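Local atomic coordinates of extracellular ligand-binding receptor (Rhodopseudomonas palustris, PDB entry 4F06), a protein that probably binds benzoate derivatives released from lignin, such as p-hydroxybenzoic acid, and delivers them to an ABC transporter for uptake. Residues L209-A214 with V225-T230; D232-P237 with I249-H254; E344-D349 with R355-F360. One frame throughout, in Å; residues are numbered along the deposited sequence.

Contact 1 of 3, residues L209-A214 with V225-T230; sequences LGFVKA and VKLMST
Leu227 on strand 226-230 divides its isobutyl group between two consecutive side chains of helix 206-217, Phe211 and Val212. Its CD1 methyl comes up to the phenyl ring at the edge, near the plane of the ring, with CE1 of Phe211 lying 4.3 Å from CD1 of Leu227. The other methyl is spent on the valine: CD2 of Leu227 stands 4.4 Å from CG2 of Val212, a loose methyl-to-methyl contact. Leu227 can reach out in this way because its CG lies trans to the backbone N (chi1 -178°), which carries the fork straight from the strand toward the helix. Phe211 is thrown outward by a similar first torsion (chi1 -176°), which brings the CE1 edge of the ring to the CD1 methyl of Leu227. The contact is entirely apolar across the two segments and modest in extent, burying 92 Å² in all, while the backbones stay well apart, 9.0 Å between the CA of Val212 and the CA of Leu227.

Other parts of the lobe complete the layer. Phe211 also packs on Thr200 of the neighbouring strand 197-201, and Val212 on Val233, Ile249 and Ile242. Further along strand 226-230, the buried hydroxyl of Ser229 reaches forward to the next residue of its own strand: OG donates its proton to the carbonyl O of Thr230 at 3.0 Å, from well above the carbonyl plane, with Leu250 O as a weak second acceptor. With a helix laid by its aliphatic and aromatic side chains on the strand that follows it, the arrangement is that of a beta-alpha-beta unit, here strand 197-201, helix 206-217 and strand 226-230, in an alpha/beta lobe of a periplasmic binding protein.

Contact 2 of 3, residues D232-P237 with I249-H254; sequences DVVTEP and ILSTYH. With PHB (p-hydroxybenzoic acid), chain B.
Asp232 sets its CG trans to its own carbonyl carbon (chi1 -54°), and Tyr253 holds its ring at an unusual chi1 of -140°; together these torsions bring carboxylate and phenol into contact. Asp232 belongs to the loop that leaves strand 226-230, and Tyr253 ends strand 250-253, the parallel neighbour in the sheet of this periplasmic binding protein lobe; Asp232 lines the ligand pocket. The phenol OH of Tyr253 donates to OD1 of Asp232 at 2.8 Å, arriving from above the carboxylate plane, and the carboxylate and ring planes stand nearly perpendicular, 81° apart. The same oxygen accepts the phenolic hydroxyl of p-hydroxybenzoic acid, whose O4 is 2.7 Å from OD1 of Asp232. OD2 is taken up by Thr230 OG1, so both carboxylate oxygens are engaged and the group's rotation is fixed. Tyr253 thus acts as a second-shell residue that positions a ligand-binding one, while Tyr149 and Thr82 are among the further hydrogen-bonding partners of the ligand.

Two residues on, Val234 packs the loop against the strand. Its CG1 meets CG2 of Ile249 at 3.9 Å, and its CG2 rests 3.4 Å from OG of Ser251, a hydroxyl that is hydrogen-bonded to NE of Arg343. The Tyr253 ring itself is sandwiched: the backbone N of Asp232 lies 3.3 Å above one face, displaced toward the rim, and CE1 of His254 sits 3.5 Å over the centre of the other.

Contact 3 of 3, residues E344-D349 with R355-F360; sequences EVEKVD and RELETF
Glu344 and Arg355 form an antiparallel hydrogen-bonded pair, with N of Glu344 bonded to O of Arg355 at 3.0 Å and N of Arg355 to O of Glu344 at 2.9 Å, and the two short strand segments then splay, their directions 130° apart. The side chains of Glu344 and Arg355 share a face of the sheet, and those of Glu346 and Leu357 set out toward the partner strand. Glu346 lays its carboxylate against the base of Arg355, CD of the glutamate lying 3.4 Å from CB of the arginine, and the guanidinium comes round to it. There NH2 of Arg355 donates to OE1 of Glu346 at 3.1 Å in a salt bridge; OE1 uses its syn lone pair and lies at the guanidinium edge, slightly out of its plane. A bend in the arginine chain at chi2 (84°) turns the guanidinium so that its NH2 edge faces the glutamate; the two flat groups end almost at right angles, which lets a single N-H make the bond instead of a paired, coplanar bridge.

Leu357 crosses both acids at a slant, one methyl to each: CD1 is 3.6 Å from OE1 of Glu344, and CD2 is 3.7 Å from OE2 of Glu346. With an alanine here instead of Glu346, the guanidinium of Arg355 would probably lose its charged mate and be free to turn, and one side of Leu357 would be uncovered. Further along, Val348 CG2 comes only loosely near Arg355 NH2.

The strand carrying Leu357 does not run evenly past its partner: a classic beta bulge sets two residues, Leu357 and Glu358, against Leu342. This is a partly solvent-exposed beta hairpin, strand 336-348 returning as strand 351-363, with a salt bridge tying its arms together side chain to side chain.

The contacts follow one another in sequence order, without overlap, and all reach the same mixed sheet. Contacts 1 and 2 lie with centres about 10 Å apart and share neighbouring strands, 226-230 and 250-253, joined by a probable hydrogen bond from Thr252 N to Ser229 O. The centre of contact 2 is likewise about 10 Å from that of contact 3, whose strand 336-348 pairs antiparallel with 250-253 through Ile249 O and Val345 N. Contacts 1 and 3, centres about 17 Å apart, do not touch. The series therefore runs from the helix-covered strand, through the loop that holds the ligand-binding Asp232 just beyond the end of strand 226-230, to the hairpin.

Contact 1 of 3, residues L209-A214 with V225-T230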
loop_
_atom_site.group_PDB
_atom_site.type_symbol
_atom_site.label_atom_id
_atom_site.label_comp_id
_atom_site.label_asym_id
_atom_site.label_seq_id
_atom_site.Cartn_x
_atom_site.Cartn_y
_atom_site.Cartn_z
ATOM N N LEU A 209 0.493 -0.986 15.170
ATOM C CA LEU A 209 -0.306 -0.880 16.373
ATOM C C LEU A 209 0.606 -0.670 17.603
ATOM O O LEU A 209 0.337 0.159 18.489
ATOM C CB LEU A 209 -1.162 -2.139 16.552
ATOM C CG LEU A 209 -2.180 -2.007 17.723
ATOM C CD1 LEU A 209 -3.180 -0.886 17.460
ATOM C CD2 LEU A 209 -2.966 -3.286 17.901
ATOM N N GLY A 210 1.674 -1.456 17.674
ATOM C CA GLY A 210 2.621 -1.321 18.801
ATOM C C GLY A 210 3.281 0.012 18.860
ATOM O O GLY A 210 3.411 0.594 19.932
ATOM N N PHE A 211 3.706 0.526 17.710
ATOM C CA PHE A 211 4.405 1.810 17.693
ATOM C C PHE A 211 3.451 2.919 18.162
ATOM O O PHE A 211 3.823 3.716 19.008
ATOM C CB PHE A 211 4.944 2.100 16.267
ATOM C CG PHE A 211 5.753 3.365 16.189
ATOM C CD1 PHE A 211 5.139 4.606 16.058
ATOM C CD2 PHE A 211 7.152 3.299 16.232
ATOM C CE1 PHE A 211 5.947 5.755 16.007
ATOM C CE2 PHE A 211 7.938 4.430 16.129
ATOM C CZ PHE A 211 7.327 5.678 16.022
ATOM N N VAL A 212 2.238 2.957 17.639
ATOM C CA VAL A 212 1.321 4.053 18.003
ATOM C C VAL A 212 0.959 3.973 19.493
ATOM O O VAL A 212 0.901 4.997 20.183
ATOM C CB VAL A 212 0.090 4.066 17.092
ATOM C CG1 VAL A 212 -0.969 5.061 17.593
ATOM C CG2 VAL A 212 0.533 4.440 15.671
ATOM N N LYS A 213 0.666 2.752 19.969
ATOM C CA LYS A 213 0.319 2.630 21.375
ATOM C C LYS A 213 1.475 3.070 22.257
ATOM O O LYS A 213 1.248 3.700 23.283
ATOM C CB LYS A 213 -0.089 1.201 21.669
ATOM C CG LYS A 213 -1.495 0.888 21.211
ATOM C CD LYS A 213 -1.869 -0.548 21.543
ATOM C CE LYS A 213 -3.361 -0.851 21.357
ATOM N NZ LYS A 213 -4.225 -0.293 22.453
ATOM N N ALA A 214 2.726 2.764 21.903
ATOM C CA ALA A 214 3.870 3.208 22.694
ATOM C C ALA A 214 4.040 4.719 22.648
ATOM O O ALA A 214 4.437 5.326 23.650
ATOM C CB ALA A 214 5.129 2.519 22.207
ATOM N N VAL A 225 4.780 16.209 20.996
ATOM C CA VAL A 225 5.577 15.679 19.884
ATOM C C VAL A 225 4.564 15.108 18.902
ATOM O O VAL A 225 3.939 14.087 19.176
ATOM C CB VAL A 225 6.539 14.563 20.346
ATOM C CG1 VAL A 225 7.380 14.066 19.150
ATOM C CG2 VAL A 225 7.466 15.053 21.450
ATOM N N LYS A 226 4.364 15.803 17.784
ATOM C CA LYS A 226 3.328 15.448 16.815
ATOM C C LYS A 226 3.775 14.207 16.028
ATOM O O LYS A 226 4.965 13.931 15.895
ATOM C CB LYS A 226 3.038 16.603 15.854
ATOM C CG LYS A 226 2.572 17.848 16.563
ATOM C CD LYS A 226 2.391 18.973 15.564
ATOM C CE LYS A 226 1.812 20.224 16.228
ATOM N NZ LYS A 226 1.296 21.177 15.215
ATOM N N LEU A 227 2.801 13.427 15.559
ATOM C CA LEU A 227 3.108 12.278 14.724
ATOM C C LEU A 227 2.629 12.498 13.310
ATOM O O LEU A 227 1.417 12.751 13.070
ATOM C CB LEU A 227 2.454 11.035 15.299
ATOM C CG LEU A 227 2.718 9.715 14.556
ATOM C CD1 LEU A 227 4.197 9.420 14.549
ATOM C CD2 LEU A 227 1.990 8.528 15.198
HETATM N N MSE A 228 3.579 12.389 12.371
HETATM C CA MSE A 228 3.278 12.334 10.933
HETATM C C MSE A 228 3.679 10.924 10.488
HETATM O O MSE A 228 4.762 10.405 10.827
HETATM C CB MSE A 228 4.089 13.374 10.153
HETATM C CG MSE A 228 3.947 13.309 8.605
HETATM SE SE MSE A 228 2.114 13.648 7.988
HETATM C CE MSE A 228 2.143 15.351 8.442
ATOM N N SER A 229 2.801 10.293 9.757
ATOM C CA SER A 229 3.084 8.955 9.287
ATOM C C SER A 229 2.628 8.827 7.860
ATOM O O SER A 229 1.869 9.660 7.371
ATOM C CB SER A 229 2.384 7.918 10.163
ATOM O OG SER A 229 0.985 8.006 10.072
ATOM N N THR A 230 3.036 7.762 7.166
ATOM C CA THR A 230 2.279 7.342 6.006
ATOM C C THR A 230 1.047 6.596 6.558
ATOM O O THR A 230 0.978 6.137 7.721
ATOM C CB THR A 230 3.110 6.499 5.064
ATOM O OG1 THR A 230 3.593 5.345 5.777
ATOM C CG2 THR A 230 4.285 7.285 4.500
#

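Contact 2 of 3, residues D232-P237 with I249-H254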
loop_
_atom_site.group_PDB
_atom_site.type_symbol
_atom_site.label_atom_id
_atom_site.label_comp_id
_atom_site.label_asym_id
_atom_site.label_seq_id
_atom_site.Cartn_x
_atom_site.Cartn_y
_atom_site.Cartn_z
ATOM N N ASP A 232 0.036 3.719 6.211
ATOM C CA ASP A 232 0.312 2.366 6.702
ATOM C C ASP A 232 0.155 2.277 8.205
ATOM O O ASP A 232 -0.139 1.201 8.729
ATOM C CB ASP A 232 1.753 2.014 6.330
ATOM C CG ASP A 232 1.977 2.207 4.851
ATOM O OD1 ASP A 232 1.611 1.325 4.064
ATOM O OD2 ASP A 232 2.457 3.304 4.479
ATOM N N VAL A 233 0.410 3.384 8.892
ATOM C CA VAL A 233 0.511 3.361 10.352
ATOM C C VAL A 233 -0.848 3.506 11.042
ATOM O O VAL A 233 -0.950 3.230 12.239
ATOM C CB VAL A 233 1.545 4.429 10.777
ATOM C CG1 VAL A 233 1.694 4.486 12.297
ATOM C CG2 VAL A 233 2.899 4.179 10.096
ATOM N N VAL A 234 -1.891 3.901 10.289
ATOM C CA VAL A 234 -3.206 4.184 10.852
ATOM C C VAL A 234 -4.306 3.567 10.002
ATOM O O VAL A 234 -5.365 4.129 9.808
ATOM C CB VAL A 234 -3.437 5.679 11.080
ATOM C CG1 VAL A 234 -2.595 6.182 12.251
ATOM C CG2 VAL A 234 -3.135 6.472 9.815
ATOM N N THR A 235 -4.101 2.343 9.545
ATOM C CA THR A 235 -5.136 1.670 8.766
ATOM C C THR A 235 -6.432 1.554 9.542
ATOM O O THR A 235 -6.460 1.351 10.763
ATOM C CB THR A 235 -4.716 0.327 8.185
ATOM O OG1 THR A 235 -4.407 -0.578 9.230
ATOM C CG2 THR A 235 -3.510 0.498 7.249
ATOM N N GLU A 236 -7.553 1.696 8.817
ATOM C CA GLU A 236 -8.851 1.858 9.445
ATOM C C GLU A 236 -9.193 0.763 10.450
ATOM O O GLU A 236 -9.747 1.076 11.508
ATOM C CB GLU A 236 -9.943 2.076 8.386
ATOM C CG GLU A 236 -9.907 3.483 7.791
ATOM C CD GLU A 236 -8.953 3.622 6.613
ATOM O OE1 GLU A 236 -8.151 2.673 6.274
ATOM O OE2 GLU A 236 -8.991 4.704 6.008
ATOM N N PRO A 237 -8.943 -0.530 10.117
ATOM C CA PRO A 237 -9.364 -1.550 11.107
ATOM C C PRO A 237 -8.635 -1.485 12.427
ATOM O O PRO A 237 -9.136 -2.023 13.416
ATOM C CB PRO A 237 -9.082 -2.870 10.385
ATOM C CG PRO A 237 -9.202 -2.465 8.918
ATOM C CD PRO A 237 -8.532 -1.124 8.843
ATOM N N ILE A 249 -3.853 12.207 15.027
ATOM C CA ILE A 249 -2.649 11.720 14.337
ATOM C C ILE A 249 -2.803 12.046 12.832
ATOM O O ILE A 249 -3.847 11.768 12.221
ATOM C CB ILE A 249 -2.464 10.203 14.537
ATOM C CG1 ILE A 249 -2.057 9.945 16.012
ATOM C CG2 ILE A 249 -1.421 9.631 13.546
ATOM C CD1 ILE A 249 -2.136 8.465 16.407
ATOM N N LEU A 250 -1.742 12.578 12.242
ATOM C CA LEU A 250 -1.702 12.964 10.840
ATOM C C LEU A 250 -1.045 11.865 9.999
ATOM O O LEU A 250 -0.043 11.244 10.424
ATOM C CB LEU A 250 -0.894 14.255 10.655
ATOM C CG LEU A 250 -1.477 15.465 11.391
ATOM C CD1 LEU A 250 -0.509 16.637 11.350
ATOM C CD2 LEU A 250 -2.838 15.848 10.808
ATOM N N SER A 251 -1.555 11.655 8.788
ATOM C CA SER A 251 -0.914 10.730 7.866
ATOM C C SER A 251 -1.137 11.161 6.449
ATOM O O SER A 251 -2.162 11.788 6.144
ATOM C CB SER A 251 -1.445 9.298 8.089
ATOM O OG SER A 251 -2.838 9.207 7.817
ATOM N N THR A 252 -0.252 10.741 5.542
ATOM C CA THR A 252 -0.468 10.926 4.121
ATOM C C THR A 252 -0.685 9.559 3.482
ATOM O O THR A 252 0.027 8.592 3.769
ATOM C CB THR A 252 0.676 11.697 3.451
ATOM O OG1 THR A 252 1.904 11.064 3.830
ATOM C CG2 THR A 252 0.648 13.168 3.879
ATOM N N TYR A 253 -1.650 9.468 2.588
ATOM C CA TYR A 253 -1.926 8.201 1.953
ATOM C C TYR A 253 -2.813 8.398 0.754
ATOM O O TYR A 253 -3.561 9.398 0.638
ATOM C CB TYR A 253 -2.637 7.234 2.896
ATOM C CG TYR A 253 -2.206 5.773 2.856
ATOM C CD1 TYR A 253 -0.842 5.409 2.698
ATOM C CD2 TYR A 253 -3.123 4.736 3.128
ATOM C CE1 TYR A 253 -0.420 4.079 2.795
ATOM C CE2 TYR A 253 -2.707 3.418 3.285
ATOM C CZ TYR A 253 -1.370 3.095 3.121
ATOM O OH TYR A 253 -0.992 1.772 3.277
ATOM N N HIS A 254 -2.780 7.412 -0.131
ATOM C CA HIS A 254 -3.522 7.414 -1.393
ATOM C C HIS A 254 -4.971 6.917 -1.261
ATOM O O HIS A 254 -5.742 7.055 -2.196
ATOM C CB HIS A 254 -2.755 6.540 -2.411
ATOM C CG HIS A 254 -2.593 5.163 -1.883
ATOM N ND1 HIS A 254 -1.834 4.888 -0.763
ATOM C CD2 HIS A 254 -3.220 3.991 -2.250
ATOM C CE1 HIS A 254 -1.995 3.589 -0.446
ATOM N NE2 HIS A 254 -2.822 3.024 -1.353
HETATM C "C1'" PHB B . 6.211 -3.486 1.849
HETATM O "O1'" PHB B . 6.533 -2.969 0.770
HETATM O "O2'" PHB B . 6.858 -4.460 2.367
HETATM C C1 PHB B . 5.054 -2.894 2.589
HETATM C C2 PHB B . 4.693 -1.549 2.383
HETATM C C3 PHB B . 3.663 -0.988 3.099
HETATM C C4 PHB B . 2.993 -1.725 4.054
HETATM C C5 PHB B . 3.337 -3.042 4.277
HETATM C C6 PHB B . 4.372 -3.638 3.566
HETATM O O4 PHB B . 2.010 -1.205 4.816
#

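Contact 3 of 3, residues E344-D349 with R355-F360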
loop_
_atom_site.group_PDB
_atom_site.type_symbol
_atom_site.label_atom_id
_atom_site.label_comp_id
_atom_site.label_asym_id
_atom_site.label_seq_id
_atom_site.Cartn_x
_atom_site.Cartn_y
_atom_site.Cartn_z
ATOM N N GLU A 344 -6.354 13.275 8.948
ATOM C CA GLU A 344 -6.235 13.331 10.408
ATOM C C GLU A 344 -7.199 12.312 11.000
ATOM O O GLU A 344 -8.353 12.202 10.519
ATOM C CB GLU A 344 -6.612 14.750 10.912
ATOM C CG GLU A 344 -6.499 14.918 12.415
ATOM C CD GLU A 344 -6.873 16.340 12.842
ATOM O OE1 GLU A 344 -6.809 17.238 12.011
ATOM O OE2 GLU A 344 -7.226 16.545 13.985
ATOM N N VAL A 345 -6.792 11.602 12.046
ATOM C CA VAL A 345 -7.751 10.694 12.710
ATOM C C VAL A 345 -8.804 11.551 13.403
ATOM O O VAL A 345 -8.436 12.450 14.189
ATOM C CB VAL A 345 -7.026 9.788 13.732
ATOM C CG1 VAL A 345 -8.047 8.915 14.444
ATOM C CG2 VAL A 345 -5.960 8.893 13.028
ATOM N N GLU A 346 -10.077 11.295 13.090
ATOM C CA GLU A 346 -11.196 12.067 13.623
ATOM C C GLU A 346 -12.310 11.102 13.975
ATOM O O GLU A 346 -12.365 10.010 13.478
ATOM C CB GLU A 346 -11.763 13.039 12.557
ATOM C CG GLU A 346 -10.802 14.134 12.177
ATOM C CD GLU A 346 -11.436 15.179 11.271
ATOM O OE1 GLU A 346 -12.675 15.091 10.953
ATOM O OE2 GLU A 346 -10.677 16.107 10.896
ATOM N N LYS A 347 -13.241 11.559 14.829
ATOM C CA LYS A 347 -14.431 10.814 15.143
ATOM C C LYS A 347 -15.571 11.507 14.424
ATOM O O LYS A 347 -15.834 12.692 14.662
ATOM C CB LYS A 347 -14.666 10.729 16.637
ATOM C CG LYS A 347 -15.817 9.748 16.959
ATOM C CD LYS A 347 -16.529 9.959 18.287
ATOM C CE LYS A 347 -15.613 10.191 19.456
ATOM N NZ LYS A 347 -16.453 10.175 20.703
ATOM N N VAL A 348 -16.246 10.762 13.542
ATOM C CA VAL A 348 -17.370 11.293 12.751
ATOM C C VAL A 348 -18.528 10.297 12.858
ATOM O O VAL A 348 -18.362 9.089 12.566
ATOM C CB VAL A 348 -16.959 11.478 11.269
ATOM C CG1 VAL A 348 -18.162 11.902 10.445
ATOM C CG2 VAL A 348 -15.844 12.516 11.165
ATOM N N ASP A 349 -19.692 10.784 13.315
ATOM C CA ASP A 349 -20.873 9.917 13.533
ATOM C C ASP A 349 -20.518 8.653 14.317
ATOM O O ASP A 349 -20.920 7.549 13.964
ATOM C CB ASP A 349 -21.580 9.556 12.216
ATOM C CG ASP A 349 -22.128 10.760 11.498
ATOM O OD1 ASP A 349 -22.322 11.816 12.144
ATOM O OD2 ASP A 349 -22.354 10.657 10.275
ATOM N N ARG A 355 -9.874 11.270 8.246
ATOM C CA ARG A 355 -10.591 12.272 7.471
ATOM C C ARG A 355 -9.607 12.947 6.517
ATOM O O ARG A 355 -8.599 13.497 6.971
ATOM C CB ARG A 355 -11.150 13.329 8.416
ATOM C CG ARG A 355 -11.959 14.444 7.699
ATOM C CD ARG A 355 -13.390 13.930 7.502
ATOM N NE ARG A 355 -14.314 14.874 6.917
ATOM C CZ ARG A 355 -15.008 15.802 7.571
ATOM N NH1 ARG A 355 -15.828 16.599 6.865
ATOM N NH2 ARG A 355 -14.902 15.942 8.902
ATOM N N GLU A 356 -9.891 12.936 5.220
ATOM C CA GLU A 356 -9.025 13.609 4.231
ATOM C C GLU A 356 -9.260 15.109 4.300
ATOM O O GLU A 356 -10.409 15.582 4.126
ATOM C CB GLU A 356 -9.297 13.088 2.809
ATOM C CG GLU A 356 -8.943 11.589 2.692
ATOM C CD GLU A 356 -9.383 10.978 1.387
ATOM O OE1 GLU A 356 -10.379 11.478 0.786
ATOM O OE2 GLU A 356 -8.791 9.960 0.961
ATOM N N LEU A 357 -8.182 15.855 4.534
ATOM C CA LEU A 357 -8.248 17.312 4.756
ATOM C C LEU A 357 -7.651 18.082 3.575
ATOM O O LEU A 357 -7.947 19.255 3.396
ATOM C CB LEU A 357 -7.431 17.700 6.000
ATOM C CG LEU A 357 -7.825 17.050 7.301
ATOM C CD1 LEU A 357 -6.935 17.582 8.402
ATOM C CD2 LEU A 357 -9.281 17.304 7.633
ATOM N N GLU A 358 -6.726 17.461 2.841
ATOM C CA GLU A 358 -6.062 18.114 1.732
ATOM C C GLU A 358 -5.700 17.085 0.705
ATOM O O GLU A 358 -5.403 15.938 1.053
ATOM C CB GLU A 358 -4.836 18.868 2.236
ATOM C CG GLU A 358 -4.157 19.713 1.191
ATOM C CD GLU A 358 -3.024 20.547 1.795
ATOM O OE1 GLU A 358 -2.595 20.284 2.945
ATOM O OE2 GLU A 358 -2.507 21.413 1.072
ATOM N N THR A 359 -5.727 17.475 -0.559
ATOM C CA THR A 359 -5.344 16.605 -1.682
ATOM C C THR A 359 -4.089 17.145 -2.368
ATOM O O THR A 359 -3.997 18.354 -2.595
ATOM C CB THR A 359 -6.486 16.587 -2.738
ATOM O OG1 THR A 359 -7.687 16.129 -2.089
ATOM C CG2 THR A 359 -6.175 15.616 -3.875
ATOM N N PHE A 360 -3.170 16.231 -2.705
ATOM C CA PHE A 360 -2.006 16.562 -3.546
ATOM C C PHE A 360 -2.206 15.713 -4.789
ATOM O O PHE A 360 -1.942 14.502 -4.794
ATOM C CB PHE A 360 -0.698 16.224 -2.807
ATOM C CG PHE A 360 -0.554 16.969 -1.520
ATOM C CD1 PHE A 360 -0.084 18.278 -1.506
ATOM C CD2 PHE A 360 -0.931 16.419 -0.323
ATOM C CE1 PHE A 360 0.023 19.010 -0.323
ATOM C CE2 PHE A 360 -0.844 17.140 0.870
ATOM C CZ PHE A 360 -0.383 18.450 0.862
#